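Local coordinates for protein purine nucleoside phosphorylase (Grouper iridovirus, PDB 3KHS) that probably catalyses the phosphate-dependent cleavage of purine nucleosides to the free base and a pentose 1-phosphate in purine salvage, at residues A12-Q17 against I43-S48; P22-V27 against I107-N112; S64-S69 against C77-F82. One frame throughout, in Å; residues are numbered along the deposited sequence.

Interaction 1 of 3, residues A12-Q17 against I43-S48; sequences AWLNKQ and ITVAYS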
loop_
_atom_site.group_PDB
_atom_site.type_symbol
_atom_site.label_atom_id
_atom_site.label_comp_id
_atom_site.label_asym_id
_atom_site.label_seq_id
_atom_site.Cartn_x
_atom_site.Cartn_y
_atom_site.Cartn_z
ATOM N N ALA B 12 -8.581 31.877 -7.228
ATOM C CA ALA B 12 -8.780 33.313 -7.260
ATOM C C ALA B 12 -7.698 33.986 -8.098
ATOM O O ALA B 12 -7.960 34.985 -8.765
ATOM C CB ALA B 12 -8.789 33.879 -5.847
ATOM N N TRP B 13 -6.488 33.436 -8.083
ATOM C CA TRP B 13 -5.392 34.018 -8.848
ATOM C C TRP B 13 -5.568 33.759 -10.336
ATOM O O TRP B 13 -5.202 34.589 -11.173
ATOM C CB TRP B 13 -4.051 33.453 -8.361
ATOM C CG TRP B 13 -2.845 33.971 -9.070
ATOM C CD1 TRP B 13 -2.044 35.010 -8.674
ATOM C CD2 TRP B 13 -2.253 33.451 -10.280
ATOM N NE1 TRP B 13 -0.987 35.170 -9.559
ATOM C CE2 TRP B 13 -1.095 34.227 -10.551
ATOM C CE3 TRP B 13 -2.582 32.410 -11.151
ATOM C CZ2 TRP B 13 -0.273 33.986 -11.654
ATOM C CZ3 TRP B 13 -1.754 32.171 -12.256
ATOM C CH2 TRP B 13 -0.613 32.959 -12.492
ATOM N N LEU B 14 -6.121 32.602 -10.674
ATOM C CA LEU B 14 -6.336 32.279 -12.080
ATOM C C LEU B 14 -7.522 33.098 -12.563
ATOM O O LEU B 14 -7.518 33.601 -13.681
ATOM C CB LEU B 14 -6.633 30.785 -12.272
ATOM C CG LEU B 14 -5.468 29.793 -12.122
ATOM C CD1 LEU B 14 -6.008 28.405 -11.747
ATOM C CD2 LEU B 14 -4.666 29.757 -13.391
ATOM N N ASN B 15 -8.530 33.240 -11.708
ATOM C CA ASN B 15 -9.725 33.983 -12.075
ATOM C C ASN B 15 -9.448 35.406 -12.498
ATOM O O ASN B 15 -10.164 35.964 -13.318
ATOM C CB ASN B 15 -10.724 33.971 -10.933
ATOM C CG ASN B 15 -11.706 32.849 -11.061
ATOM O OD1 ASN B 15 -12.317 32.418 -10.080
ATOM N ND2 ASN B 15 -11.876 32.363 -12.289
ATOM N N LYS B 16 -8.404 35.998 -11.946
ATOM C CA LYS B 16 -8.063 37.364 -12.298
ATOM C C LYS B 16 -7.922 37.510 -13.806
ATOM O O LYS B 16 -8.211 38.566 -14.370
ATOM C CB LYS B 16 -6.753 37.788 -11.609
ATOM C CG LYS B 16 -6.941 38.335 -10.185
ATOM C CD LYS B 16 -5.615 38.484 -9.428
ATOM C CE LYS B 16 -4.617 39.384 -10.143
ATOM N NZ LYS B 16 -3.240 39.155 -9.625
ATOM N N GLN B 17 -7.505 36.438 -14.463
ATOM C CA GLN B 17 -7.280 36.477 -15.902
ATOM C C GLN B 17 -8.395 35.861 -16.748
ATOM O O GLN B 17 -8.201 35.599 -17.934
ATOM C CB GLN B 17 -5.925 35.807 -16.178
ATOM C CG GLN B 17 -4.784 36.444 -15.347
ATOM C CD GLN B 17 -3.669 35.476 -14.921
ATOM O OE1 GLN B 17 -3.032 34.821 -15.758
ATOM N NE2 GLN B 17 -3.419 35.400 -13.605
ATOM N N ILE B 43 -6.661 31.214 -23.324
ATOM C CA ILE B 43 -5.643 31.849 -22.522
ATOM C C ILE B 43 -4.840 30.658 -22.002
ATOM O O ILE B 43 -5.412 29.633 -21.615
ATOM C CB ILE B 43 -6.266 32.616 -21.347
ATOM C CG1 ILE B 43 -7.144 33.741 -21.892
ATOM C CG2 ILE B 43 -5.178 33.179 -20.446
ATOM C CD1 ILE B 43 -6.408 34.650 -22.860
ATOM N N THR B 44 -3.521 30.773 -22.009
ATOM C CA THR B 44 -2.689 29.680 -21.540
ATOM C C THR B 44 -1.812 30.084 -20.369
ATOM O O THR B 44 -1.157 31.128 -20.408
ATOM C CB THR B 44 -1.811 29.147 -22.679
ATOM O OG1 THR B 44 -2.658 28.630 -23.714
ATOM C CG2 THR B 44 -0.869 28.048 -22.167
ATOM N N VAL B 45 -1.802 29.252 -19.330
ATOM C CA VAL B 45 -0.998 29.523 -18.155
ATOM C C VAL B 45 -0.133 28.315 -17.824
ATOM O O VAL B 45 -0.651 27.261 -17.468
ATOM C CB VAL B 45 -1.896 29.869 -16.958
ATOM C CG1 VAL B 45 -1.064 30.417 -15.831
ATOM C CG2 VAL B 45 -2.965 30.876 -17.378
ATOM N N ALA B 46 1.184 28.471 -17.943
ATOM C CA ALA B 46 2.117 27.390 -17.646
ATOM C C ALA B 46 1.945 26.977 -16.198
ATOM O O ALA B 46 1.689 27.840 -15.334
ATOM C CB ALA B 46 3.515 27.861 -17.863
ATOM N N TYR B 47 2.083 25.678 -15.921
ATOM C CA TYR B 47 1.954 25.201 -14.538
ATOM C C TYR B 47 2.986 25.901 -13.632
ATOM O O TYR B 47 2.719 26.221 -12.474
ATOM C CB TYR B 47 2.170 23.680 -14.444
ATOM C CG TYR B 47 1.027 22.836 -14.955
ATOM C CD1 TYR B 47 -0.213 23.408 -15.251
ATOM C CD2 TYR B 47 1.191 21.462 -15.168
ATOM C CE1 TYR B 47 -1.256 22.646 -15.754
ATOM C CE2 TYR B 47 0.154 20.682 -15.668
ATOM C CZ TYR B 47 -1.077 21.285 -15.965
ATOM O OH TYR B 47 -2.128 20.537 -16.471
ATOM N N SER B 48 4.164 26.141 -14.189
ATOM C CA SER B 48 5.256 26.756 -13.463
ATOM C C SER B 48 4.954 28.142 -12.892
ATOM O O SER B 48 5.577 28.567 -11.918
ATOM C CB SER B 48 6.472 26.823 -14.374
ATOM O OG SER B 48 6.180 27.563 -15.541
#

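Interaction 2 of 3, residues P22-V27 against I107-N112; sequences PVLGIV and IVVLTN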
loop_
_atom_site.group_PDB
_atom_site.type_symbol
_atom_site.label_atom_id
_atom_site.label_comp_id
_atom_site.label_asym_id
_atom_site.label_seq_id
_atom_site.Cartn_x
_atom_site.Cartn_y
_atom_site.Cartn_z
ATOM N N PRO B 22 -14.674 28.643 -15.972
ATOM C CA PRO B 22 -14.864 27.365 -16.651
ATOM C C PRO B 22 -15.922 26.538 -15.930
ATOM O O PRO B 22 -16.011 26.573 -14.708
ATOM C CB PRO B 22 -13.481 26.742 -16.572
ATOM C CG PRO B 22 -12.966 27.275 -15.266
ATOM C CD PRO B 22 -13.323 28.723 -15.395
ATOM N N VAL B 23 -16.742 25.816 -16.687
ATOM C CA VAL B 23 -17.781 24.984 -16.084
ATOM C C VAL B 23 -17.449 23.497 -16.321
ATOM O O VAL B 23 -17.930 22.597 -15.602
ATOM C CB VAL B 23 -19.181 25.314 -16.672
ATOM C CG1 VAL B 23 -19.172 25.171 -18.189
ATOM C CG2 VAL B 23 -20.232 24.386 -16.065
ATOM N N LEU B 24 -16.631 23.250 -17.342
ATOM C CA LEU B 24 -16.201 21.899 -17.653
ATOM C C LEU B 24 -14.678 21.807 -17.621
ATOM O O LEU B 24 -13.973 22.686 -18.133
ATOM C CB LEU B 24 -16.682 21.448 -19.033
ATOM C CG LEU B 24 -16.101 20.067 -19.386
ATOM C CD1 LEU B 24 -17.206 19.055 -19.499
ATOM C CD2 LEU B 24 -15.319 20.155 -20.657
ATOM N N GLY B 25 -14.173 20.734 -17.031
ATOM C CA GLY B 25 -12.731 20.552 -16.962
ATOM C C GLY B 25 -12.231 19.346 -17.745
ATOM O O GLY B 25 -12.929 18.346 -17.900
ATOM N N ILE B 26 -11.009 19.430 -18.244
ATOM C CA ILE B 26 -10.427 18.332 -19.006
ATOM C C ILE B 26 -9.005 18.070 -18.508
ATOM O O ILE B 26 -8.253 19.012 -18.278
ATOM C CB ILE B 26 -10.309 18.654 -20.531
ATOM C CG1 ILE B 26 -11.637 19.172 -21.080
ATOM C CG2 ILE B 26 -9.852 17.395 -21.305
ATOM C CD1 ILE B 26 -11.517 19.752 -22.474
ATOM N N VAL B 27 -8.650 16.794 -18.350
ATOM C CA VAL B 27 -7.306 16.399 -17.923
ATOM C C VAL B 27 -6.774 15.547 -19.068
ATOM O O VAL B 27 -7.351 14.500 -19.367
ATOM C CB VAL B 27 -7.332 15.499 -16.657
ATOM C CG1 VAL B 27 -5.895 15.250 -16.151
ATOM C CG2 VAL B 27 -8.153 16.128 -15.577
ATOM N N ILE B 107 -18.226 19.495 -14.270
ATOM C CA ILE B 107 -17.973 18.212 -14.904
ATOM C C ILE B 107 -16.505 18.108 -15.293
ATOM O O ILE B 107 -15.918 19.072 -15.791
ATOM C CB ILE B 107 -18.836 18.044 -16.164
ATOM C CG1 ILE B 107 -20.319 18.051 -15.778
ATOM C CG2 ILE B 107 -18.451 16.759 -16.886
ATOM C CD1 ILE B 107 -21.265 18.149 -16.981
ATOM N N VAL B 108 -15.905 16.950 -15.039
ATOM C CA VAL B 108 -14.507 16.757 -15.400
ATOM C C VAL B 108 -14.357 15.545 -16.338
ATOM O O VAL B 108 -14.868 14.460 -16.058
ATOM C CB VAL B 108 -13.632 16.558 -14.148
ATOM C CG1 VAL B 108 -12.186 16.215 -14.551
ATOM C CG2 VAL B 108 -13.659 17.820 -13.281
ATOM N N VAL B 109 -13.678 15.748 -17.464
ATOM C CA VAL B 109 -13.453 14.675 -18.439
ATOM C C VAL B 109 -11.950 14.338 -18.378
ATOM O O VAL B 109 -11.103 15.167 -18.750
ATOM C CB VAL B 109 -13.788 15.125 -19.886
ATOM C CG1 VAL B 109 -13.544 13.962 -20.863
ATOM C CG2 VAL B 109 -15.251 15.607 -20.000
ATOM N N LEU B 110 -11.634 13.129 -17.916
ATOM C CA LEU B 110 -10.251 12.666 -17.782
ATOM C C LEU B 110 -9.885 11.655 -18.867
ATOM O O LEU B 110 -10.706 10.848 -19.280
ATOM C CB LEU B 110 -10.041 11.950 -16.440
ATOM C CG LEU B 110 -10.451 12.344 -15.005
ATOM C CD1 LEU B 110 -9.444 13.255 -14.392
ATOM C CD2 LEU B 110 -11.838 12.933 -14.991
ATOM N N THR B 111 -8.644 11.698 -19.315
ATOM C CA THR B 111 -8.151 10.756 -20.302
ATOM C C THR B 111 -6.811 10.228 -19.787
ATOM O O THR B 111 -6.157 10.881 -18.954
ATOM C CB THR B 111 -7.906 11.425 -21.659
ATOM O OG1 THR B 111 -6.887 12.424 -21.523
ATOM C CG2 THR B 111 -9.192 12.033 -22.195
ATOM N N ASN B 112 -6.419 9.042 -20.254
ATOM C CA ASN B 112 -5.132 8.467 -19.874
ATOM C C ASN B 112 -4.783 7.382 -20.868
ATOM O O ASN B 112 -5.614 6.979 -21.683
ATOM C CB ASN B 112 -5.171 7.883 -18.465
ATOM C CG ASN B 112 -6.120 6.697 -18.328
ATOM O OD1 ASN B 112 -6.091 5.767 -19.132
ATOM N ND2 ASN B 112 -6.937 6.707 -17.284
#

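Interaction 3 of 3, residues S64-S69 against C77-F82; sequences SLIFGS and CMKGRF. With PO4 (phosphate ion), chain G.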
loop_
_atom_site.group_PDB
_atom_site.type_symbol
_atom_site.label_atom_id
_atom_site.label_comp_id
_atom_site.label_asym_id
_atom_site.label_seq_id
_atom_site.Cartn_x
_atom_site.Cartn_y
_atom_site.Cartn_z
ATOM N N SER B 64 0.800 22.821 -18.936
ATOM C CA SER B 64 0.059 24.067 -19.001
ATOM C C SER B 64 -1.429 23.878 -18.836
ATOM O O SER B 64 -1.988 22.828 -19.155
ATOM C CB SER B 64 0.336 24.796 -20.314
ATOM O OG SER B 64 0.290 23.909 -21.419
ATOM N N LEU B 65 -2.064 24.923 -18.328
ATOM C CA LEU B 65 -3.497 24.946 -18.086
ATOM C C LEU B 65 -4.075 25.857 -19.172
ATOM O O LEU B 65 -3.613 26.978 -19.355
ATOM C CB LEU B 65 -3.744 25.522 -16.697
ATOM C CG LEU B 65 -5.006 25.200 -15.911
ATOM C CD1 LEU B 65 -5.205 23.703 -15.874
ATOM C CD2 LEU B 65 -4.888 25.767 -14.483
ATOM N N ILE B 66 -5.078 25.374 -19.895
ATOM C CA ILE B 66 -5.676 26.141 -20.981
ATOM C C ILE B 66 -7.127 26.494 -20.714
ATOM O O ILE B 66 -7.924 25.623 -20.362
ATOM C CB ILE B 66 -5.590 25.350 -22.317
ATOM C CG1 ILE B 66 -4.140 24.969 -22.605
ATOM C CG2 ILE B 66 -6.107 26.183 -23.473
ATOM C CD1 ILE B 66 -3.940 24.378 -23.983
ATOM N N PHE B 67 -7.466 27.773 -20.859
ATOM C CA PHE B 67 -8.854 28.203 -20.652
ATOM C C PHE B 67 -9.423 28.636 -21.977
ATOM O O PHE B 67 -8.804 29.437 -22.687
ATOM C CB PHE B 67 -8.961 29.374 -19.688
ATOM C CG PHE B 67 -8.441 29.082 -18.336
ATOM C CD1 PHE B 67 -7.080 29.131 -18.084
ATOM C CD2 PHE B 67 -9.308 28.724 -17.312
ATOM C CE1 PHE B 67 -6.590 28.825 -16.834
ATOM C CE2 PHE B 67 -8.820 28.412 -16.045
ATOM C CZ PHE B 67 -7.464 28.461 -15.806
ATOM N N GLY B 68 -10.602 28.117 -22.308
ATOM C CA GLY B 68 -11.214 28.460 -23.571
ATOM C C GLY B 68 -12.520 27.722 -23.745
ATOM O O GLY B 68 -12.955 26.980 -22.866
ATOM N N SER B 69 -13.148 27.909 -24.893
ATOM C CA SER B 69 -14.427 27.271 -25.143
ATOM C C SER B 69 -14.371 26.196 -26.207
ATOM O O SER B 69 -13.510 26.196 -27.089
ATOM C CB SER B 69 -15.459 28.299 -25.585
ATOM O OG SER B 69 -15.260 28.598 -26.958
ATOM N N CYS B 77 -8.554 23.210 -19.395
ATOM C CA CYS B 77 -7.918 21.965 -19.791
ATOM C C CYS B 77 -6.503 21.819 -19.261
ATOM O O CYS B 77 -5.669 22.700 -19.455
ATOM C CB CYS B 77 -7.879 21.863 -21.310
ATOM S SG CYS B 77 -6.897 20.456 -21.988
ATOM N N MET B 78 -6.250 20.698 -18.585
ATOM C CA MET B 78 -4.938 20.372 -18.046
ATOM C C MET B 78 -4.153 19.646 -19.129
ATOM O O MET B 78 -4.553 18.573 -19.568
ATOM C CB MET B 78 -5.073 19.443 -16.828
ATOM C CG MET B 78 -5.315 20.156 -15.452
ATOM S SD MET B 78 -5.418 19.054 -14.029
ATOM C CE MET B 78 -3.712 18.722 -13.656
ATOM N N LYS B 79 -3.057 20.242 -19.588
ATOM C CA LYS B 79 -2.198 19.599 -20.572
ATOM C C LYS B 79 -1.058 18.991 -19.754
ATOM O O LYS B 79 0.002 19.589 -19.614
ATOM C CB LYS B 79 -1.659 20.615 -21.587
ATOM C CG LYS B 79 -2.636 20.910 -22.727
ATOM C CD LYS B 79 -2.018 21.730 -23.834
ATOM C CE LYS B 79 -1.116 20.897 -24.731
ATOM N NZ LYS B 79 -0.822 21.610 -26.032
ATOM N N GLY B 80 -1.306 17.810 -19.190
ATOM C CA GLY B 80 -0.311 17.143 -18.378
ATOM C C GLY B 80 -0.901 17.027 -16.994
ATOM O O GLY B 80 -1.622 17.921 -16.563
ATOM N N ARG B 81 -0.623 15.929 -16.296
ATOM C CA ARG B 81 -1.154 15.746 -14.952
ATOM C C ARG B 81 -0.016 15.352 -14.005
ATOM O O ARG B 81 1.127 15.340 -14.409
ATOM C CB ARG B 81 -2.246 14.678 -14.956
ATOM C CG ARG B 81 -1.818 13.309 -15.554
ATOM C CD ARG B 81 -2.438 12.161 -14.764
ATOM N NE ARG B 81 -3.898 12.203 -14.845
ATOM C CZ ARG B 81 -4.594 11.837 -15.912
ATOM N NH1 ARG B 81 -3.968 11.381 -17.012
ATOM N NH2 ARG B 81 -5.918 11.934 -15.886
ATOM N N PHE B 82 -0.332 15.062 -12.748
ATOM C CA PHE B 82 0.673 14.673 -11.770
ATOM C C PHE B 82 0.386 13.245 -11.303
ATOM O O PHE B 82 -0.775 12.866 -11.159
ATOM C CB PHE B 82 0.645 15.663 -10.581
ATOM C CG PHE B 82 0.985 17.066 -10.981
ATOM C CD1 PHE B 82 2.292 17.406 -11.317
ATOM C CD2 PHE B 82 -0.020 18.014 -11.176
ATOM C CE1 PHE B 82 2.594 18.669 -11.858
ATOM C CE2 PHE B 82 0.275 19.289 -11.719
ATOM C CZ PHE B 82 1.580 19.610 -12.061
HETATM P P PO4 G . -1.402 8.727 -17.871
HETATM O O1 PO4 G . -2.126 8.921 -19.156
HETATM O O2 PO4 G . -1.299 10.034 -17.149
HETATM O O3 PO4 G . -2.144 7.761 -17.009
HETATM O O4 PO4 G . -0.040 8.198 -18.154
#

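Interaction 1 of 3, residues A12-Q17 against I43-S48
Trp13 and Val45 make the closest side-chain contact between residues 12-17, the end of helix 3-15 with the turn after it, and the strand in residues 43-48; Val45 is the residue on which the helix side chains converge. The indole meets the valine by its rim: Trp13 CZ3 lies 4.0 Å from Val45 CG1, and that methyl sits near the ring plane, so neither face of the indole stacks on the strand. Trp13 has CG anti to its backbone N (chi1 180°), which swings the six-membered end of the ring toward the strand. Leu14 fills in beside it. Its CD2 lies in the indole plane at the edge and is also 4.4 Å from Val45 CG1, so one valine methyl meets both helix residues. The other branch, Val45 CG2, sits beside the backbone N of Val45 (CG1 being anti to it, chi1 -169°) and faces Gln17, with OE1 of Gln17 at 4.3 Å. The Gln17 amide closes the group from above: its NE2 stands 3.7 Å over one indole face, displaced toward the rim. CA atoms of Leu14 and Val45 stand 8.5 Å apart, too far for backbone pairing; the gap is bridged mainly by side chains, with the backbone O of Gln17 touching Ile43 CG1 at 4.5 Å. Leu14 extends the same apolar patch onto Leu65 and Phe67, while Pro51 and Ile50 pack on Trp13 and Leu14. The arrangement is that of a helix packed against the face of a sheet in an alpha/beta fold, here the N-terminal helix on strand 42-46 and its neighbour 64-70.

Interaction 2 of 3, residues P22-V27 against I107-N112
The flat peptide groups of Gly25, Ile107 and Val109 are met by their donors in two ways, in line with the carbonyl or tilted out of its plane, within a parallel strand pair deep in the mixed sheet of the phosphorylase fold. Gly25 N reaches Ile107 O nearly along the C=O axis at 2.7 Å, whereas Val109 N approaches Gly25 O, also at 2.7 Å, tilted 24° from the carbonyl plane. Val27 N to Val109 O, 3.0 Å, is tilted similarly. The strand directions differ by 15°. Side chains leave the sheet on two faces. On one, Leu24 CD1 rests 3.7 Å from Ile107 CG2, its CG set anti to the backbone N (chi1 175°), and it also reaches Val109; helix 257-279 packs over Leu24, Ile26 and Ile107. On the other, Val27 and Leu110 lie side by side pointing the same way, with CG2 of Val27 a tight 3.4 Å from CD1 of Leu110. Here helix 95-102 adds Met97 against Val27 and Val108, and Gly25 presents no side chain. Val27 O ends the ladder with two donors: Thr111 N nearly in line with C=O, and Thr111 OG1, which accepts from Gly29 N, its strongest partner, and gives its own proton to Val27 O at 3.0 Å in the carbonyl plane, on a lone pair.

Interaction 3 of 3, residues S64-S69 against C77-F82
A beta hairpin, strands 64-70 and 73-79, brings Ser64, Leu65 and Ile66 against Lys79, Met78 and Cys77, and the chain after its second strand leads into the phosphate site. Ile66 and Cys77 form a hydrogen-bonded antiparallel pair: Ile66 N to Cys77 O is 2.8 Å and Cys77 N to Ile66 O is 2.7 Å, both donors lying in the carbonyl plane. Ser64 and Lys79 pair less evenly: Lys79 N to Ser64 O is 2.8 Å, but Ser64 N to Lys79 O is weak at 3.4 Å. Leu65 and Met78, a non-hydrogen-bonded pair, touch through CD1 and CG at 3.6 Å, and helix 95-102 packs against Met78. On the other face Lys79, with CG beside its backbone N (chi1 -83°) and then extended, brings CD 3.3 Å from Ile66 CD1; a bend at chi3 turns the end away. Past Gly80, Arg81 reaches a phosphate ion, probably from the crystallisation liquor and also held by Ser30, Ser217, His83 and Ala113, consistent with a phosphate-substrate pocket. Glu221 salt-bridges Arg81 NE, helping to fix the guanidinium. Phosphate O2 lies at the guanidinium edge, near its plane, 3.0 Å from Arg81 NH1, which also bonds Thr111 O.

Overall arrangement
All three contacts reach one mixed sheet. Interaction 1 closes before interaction 3 opens, interaction 3 is nested within the loop closed by interaction 2, and interactions 1 and 2 alternate along the chain. Centres of interactions 1 and 3 are 10 Å apart, those of 2 and 3 are 9 Å apart, and those of 1 and 2 are 17 Å apart, placing the hairpin between the other two. Strand 64-70 adjoins strand 42-46, with Ile43 N 2.9 Å from Phe67 O, and strand 73-79 adjoins strand 24-28, with Met78 N 2.6 Å from Ile26 O. Tyr47 OH, 2.7 Å from Gly80 O, is a further link. The sheet thus runs from the helix-covered outer strand through the buried strands, whose ends approach the bound phosphate.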